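Local coordinates for malate dehydrogenase (Naegleria fowleri, PDB 6UM4), which probably catalyses the reversible, NAD(P)-dependent oxidation of malate to oxaloacetate, at residues P225-A230 with W277-A282. Sequence-based numbering, arbitrary orientation.
Sequences PANTNA and WGNHSA
The side-chain amide of Asn227 bridges the backbone at Gly278 and His280, using both of its polar ends. OD1 of Asn227 accepts a hydrogen bond from His280 N at 3.0 Å; the N-H points well at the oxygen (159°) but comes from above the carbonyl plane. The second bond, from Asn227 ND2 to Gly278 O, is also 3.0 Å long and more bent, and ND2 gives a further hydrogen bond to Trp371 O, so three bonds fix the flip of the amide. Turned beside its own backbone N (chi1 -60°), the amide reaches the loop from the first turn of helix 226-235. Next to it, Ala226 CB packs obliquely against the His280 ring, 4.0 Å from CD2. The contact thereby joins the Rossmann-type NAD-binding domain, whose strand 218-221 leads through a cis-proline, Pro225, into this helix, to the loop after strand 271-277 of the C-terminal domain. His280 ND1 is hydrogen-bonded to Asp252 OD2, consistent with the catalytic His-Asp dyad of malate dehydrogenases; Asn227 would then position the histidine backbone. With the amide planes 81° apart, Asn279 OD1 comes within 3.3 Å of Asn227 OD1, two acceptors without a hydrogen bond; a water donates to Asn279 OD1 at 2.7 Å and accepts a weak hydrogen bond from Thr228 N. On helix 394-414, Glu406 and Glu410 receive hydrogen bonds from Asn279 ND2, while Leu407 touches both asparagines.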
ATOM      1  N   PRO A 225     -23.970   3.941  -0.741  1.00 24.32           N
ATOM      2  CA  PRO A 225     -24.369   2.651  -0.145  1.00 25.37           C
ATOM      3  C   PRO A 225     -24.070   1.479  -1.090  1.00 27.43           C
ATOM      4  O   PRO A 225     -24.672   1.356  -2.179  1.00 25.34           O
ATOM      5  CB  PRO A 225     -25.873   2.823   0.096  1.00 24.47           C
ATOM      6  CG  PRO A 225     -26.301   3.760  -1.015  1.00 28.33           C
ATOM      7  CD  PRO A 225     -25.133   4.723  -1.190  1.00 25.86           C
ATOM      8  N   ALA A 226     -23.118   0.639  -0.669  1.00 24.80           N
ATOM      9  CA  ALA A 226     -22.482  -0.309  -1.584  1.00 20.76           C
ATOM     10  C   ALA A 226     -23.501  -1.233  -2.237  1.00 19.89           C
ATOM     11  O   ALA A 226     -23.661  -1.210  -3.457  1.00 21.21           O
ATOM     12  CB  ALA A 226     -21.420  -1.121  -0.847  1.00 18.96           C
ATOM     13  N   ASN A 227     -24.241  -2.012  -1.433  1.00 20.03           N
ATOM     14  CA  ASN A 227     -25.173  -3.004  -1.983  1.00 20.43           C
ATOM     15  C   ASN A 227     -26.128  -2.371  -2.972  1.00 21.10           C
ATOM     16  O   ASN A 227     -26.374  -2.910  -4.056  1.00 21.38           O
ATOM     17  CB  ASN A 227     -25.989  -3.678  -0.870  1.00 21.31           C
ATOM     18  CG  ASN A 227     -25.124  -4.397   0.131  1.00 24.72           C
ATOM     19  OD1 ASN A 227     -24.115  -3.849   0.585  1.00 19.69           O
ATOM     20  ND2 ASN A 227     -25.509  -5.624   0.489  1.00 23.41           N
ATOM     21  N   THR A 228     -26.706  -1.237  -2.585  1.00 23.15           N
ATOM     22  CA  THR A 228     -27.676  -0.561  -3.434  1.00 22.81           C
ATOM     23  C   THR A 228     -27.012   0.031  -4.675  1.00 24.82           C
ATOM     24  O   THR A 228     -27.574  -0.017  -5.775  1.00 25.10           O
ATOM     25  CB  THR A 228     -28.371   0.515  -2.612  1.00 30.16           C
ATOM     26  OG1 THR A 228     -28.988  -0.109  -1.477  1.00 30.16           O
ATOM     27  CG2 THR A 228     -29.446   1.215  -3.436  1.00 23.73           C
ATOM     28  N   ASN A 229     -25.820   0.614  -4.519  1.00 21.66           N
ATOM     29  CA  ASN A 229     -25.110   1.109  -5.697  1.00 21.67           C
ATOM     30  C   ASN A 229     -24.866  -0.016  -6.695  1.00 21.59           C
ATOM     31  O   ASN A 229     -25.071   0.157  -7.902  1.00 22.09           O
ATOM     32  CB  ASN A 229     -23.786   1.753  -5.286  1.00 21.11           C
ATOM     33  CG  ASN A 229     -23.967   3.133  -4.677  1.00 25.19           C
ATOM     34  OD1 ASN A 229     -24.998   3.782  -4.858  1.00 23.89           O
ATOM     35  ND2 ASN A 229     -22.962   3.581  -3.933  1.00 22.85           N
ATOM     36  N   ALA A 230     -24.445  -1.188  -6.201  1.00 21.10           N
ATOM     37  CA  ALA A 230     -24.197  -2.325  -7.087  1.00 21.54           C
ATOM     38  C   ALA A 230     -25.472  -2.746  -7.805  1.00 28.08           C
ATOM     39  O   ALA A 230     -25.462  -3.044  -9.013  1.00 22.40           O
ATOM     40  CB  ALA A 230     -23.639  -3.495  -6.270  1.00 20.62           C
ATOM     41  N   TRP A 277     -23.470 -11.338   6.687  1.00 20.46           N
ATOM     42  CA  TRP A 277     -24.725 -11.356   5.933  1.00 20.91           C
ATOM     43  C   TRP A 277     -25.300  -9.947   5.822  1.00 20.87           C
ATOM     44  O   TRP A 277     -25.211  -9.147   6.755  1.00 20.84           O
ATOM     45  CB  TRP A 277     -25.788 -12.243   6.593  1.00 21.73           C
ATOM     46  CG  TRP A 277     -25.456 -13.699   6.767  1.00 22.03           C
ATOM     47  CD1 TRP A 277     -24.717 -14.254   7.774  1.00 22.03           C
ATOM     48  CD2 TRP A 277     -25.922 -14.794   5.966  1.00 22.56           C
ATOM     49  NE1 TRP A 277     -24.632 -15.611   7.609  1.00 22.48           N
ATOM     50  CE2 TRP A 277     -25.381 -15.973   6.518  1.00 24.41           C
ATOM     51  CE3 TRP A 277     -26.723 -14.889   4.827  1.00 26.17           C
ATOM     52  CZ2 TRP A 277     -25.622 -17.228   5.972  1.00 24.87           C
ATOM     53  CZ3 TRP A 277     -26.953 -16.129   4.286  1.00 23.56           C
ATOM     54  CH2 TRP A 277     -26.403 -17.287   4.858  1.00 23.84           C
ATOM     55  N   GLY A 278     -25.938  -9.660   4.690  1.00 21.02           N
ATOM     56  CA  GLY A 278     -26.770  -8.467   4.609  1.00 21.27           C
ATOM     57  C   GLY A 278     -26.157  -7.245   3.939  1.00 20.79           C
ATOM     58  O   GLY A 278     -25.415  -7.358   2.961  1.00 20.36           O
ATOM     59  N   ASN A 279     -26.477  -6.072   4.468  1.00 20.94           N
ATOM     60  CA  ASN A 279     -26.085  -4.788   3.910  1.00 20.70           C
ATOM     61  C   ASN A 279     -24.710  -4.378   4.437  1.00 28.13           C
ATOM     62  O   ASN A 279     -24.371  -4.635   5.598  1.00 22.94           O
ATOM     63  CB  ASN A 279     -27.140  -3.753   4.316  1.00 21.37           C
ATOM     64  CG  ASN A 279     -27.129  -2.529   3.460  1.00 21.89           C
ATOM     65  OD1 ASN A 279     -26.420  -2.472   2.475  1.00 24.36           O
ATOM     66  ND2 ASN A 279     -27.932  -1.533   3.829  1.00 25.56           N
ATOM     67  N   HIS A 280     -23.927  -3.697   3.595  1.00 19.69           N
ATOM     68  CA  HIS A 280     -22.680  -3.084   4.078  1.00 22.08           C
ATOM     69  C   HIS A 280     -23.070  -1.850   4.896  1.00 25.90           C
ATOM     70  O   HIS A 280     -23.024  -0.706   4.436  1.00 22.23           O
ATOM     71  CB  HIS A 280     -21.757  -2.737   2.907  1.00 18.85           C
ATOM     72  CG  HIS A 280     -20.512  -2.006   3.302  1.00 22.66           C
ATOM     73  ND1 HIS A 280     -19.624  -2.490   4.238  1.00 23.57           N
ATOM     74  CD2 HIS A 280     -20.007  -0.820   2.883  1.00 23.81           C
ATOM     75  CE1 HIS A 280     -18.625  -1.634   4.379  1.00 25.69           C
ATOM     76  NE2 HIS A 280     -18.833  -0.612   3.566  1.00 25.95           N
ATOM     77  N   SER A 281     -23.471  -2.093   6.144  1.00 21.56           N
ATOM     78  CA  SER A 281     -24.005  -1.031   6.986  1.00 20.65           C
ATOM     79  C   SER A 281     -24.063  -1.548   8.413  1.00 23.74           C
ATOM     80  O   SER A 281     -23.680  -2.688   8.699  1.00 22.72           O
ATOM     81  CB  SER A 281     -25.392  -0.598   6.520  1.00 23.46           C
ATOM     82  OG  SER A 281     -26.341  -1.559   6.945  1.00 27.38           O
ATOM     83  N   ALA A 282     -24.583  -0.711   9.302  1.00 21.65           N
ATOM     84  CA  ALA A 282     -24.681  -1.114  10.699  1.00 27.23           C
ATOM     85  C   ALA A 282     -25.712  -2.215  10.941  1.00 31.31           C
ATOM     86  O   ALA A 282     -25.733  -2.765  12.041  1.00 25.65           O
ATOM     87  CB  ALA A 282     -25.007   0.094  11.578  1.00 27.08           C
TER
HETATM   88  O   HOH W   1     -26.648  -0.486   0.639  1.00 33.25           O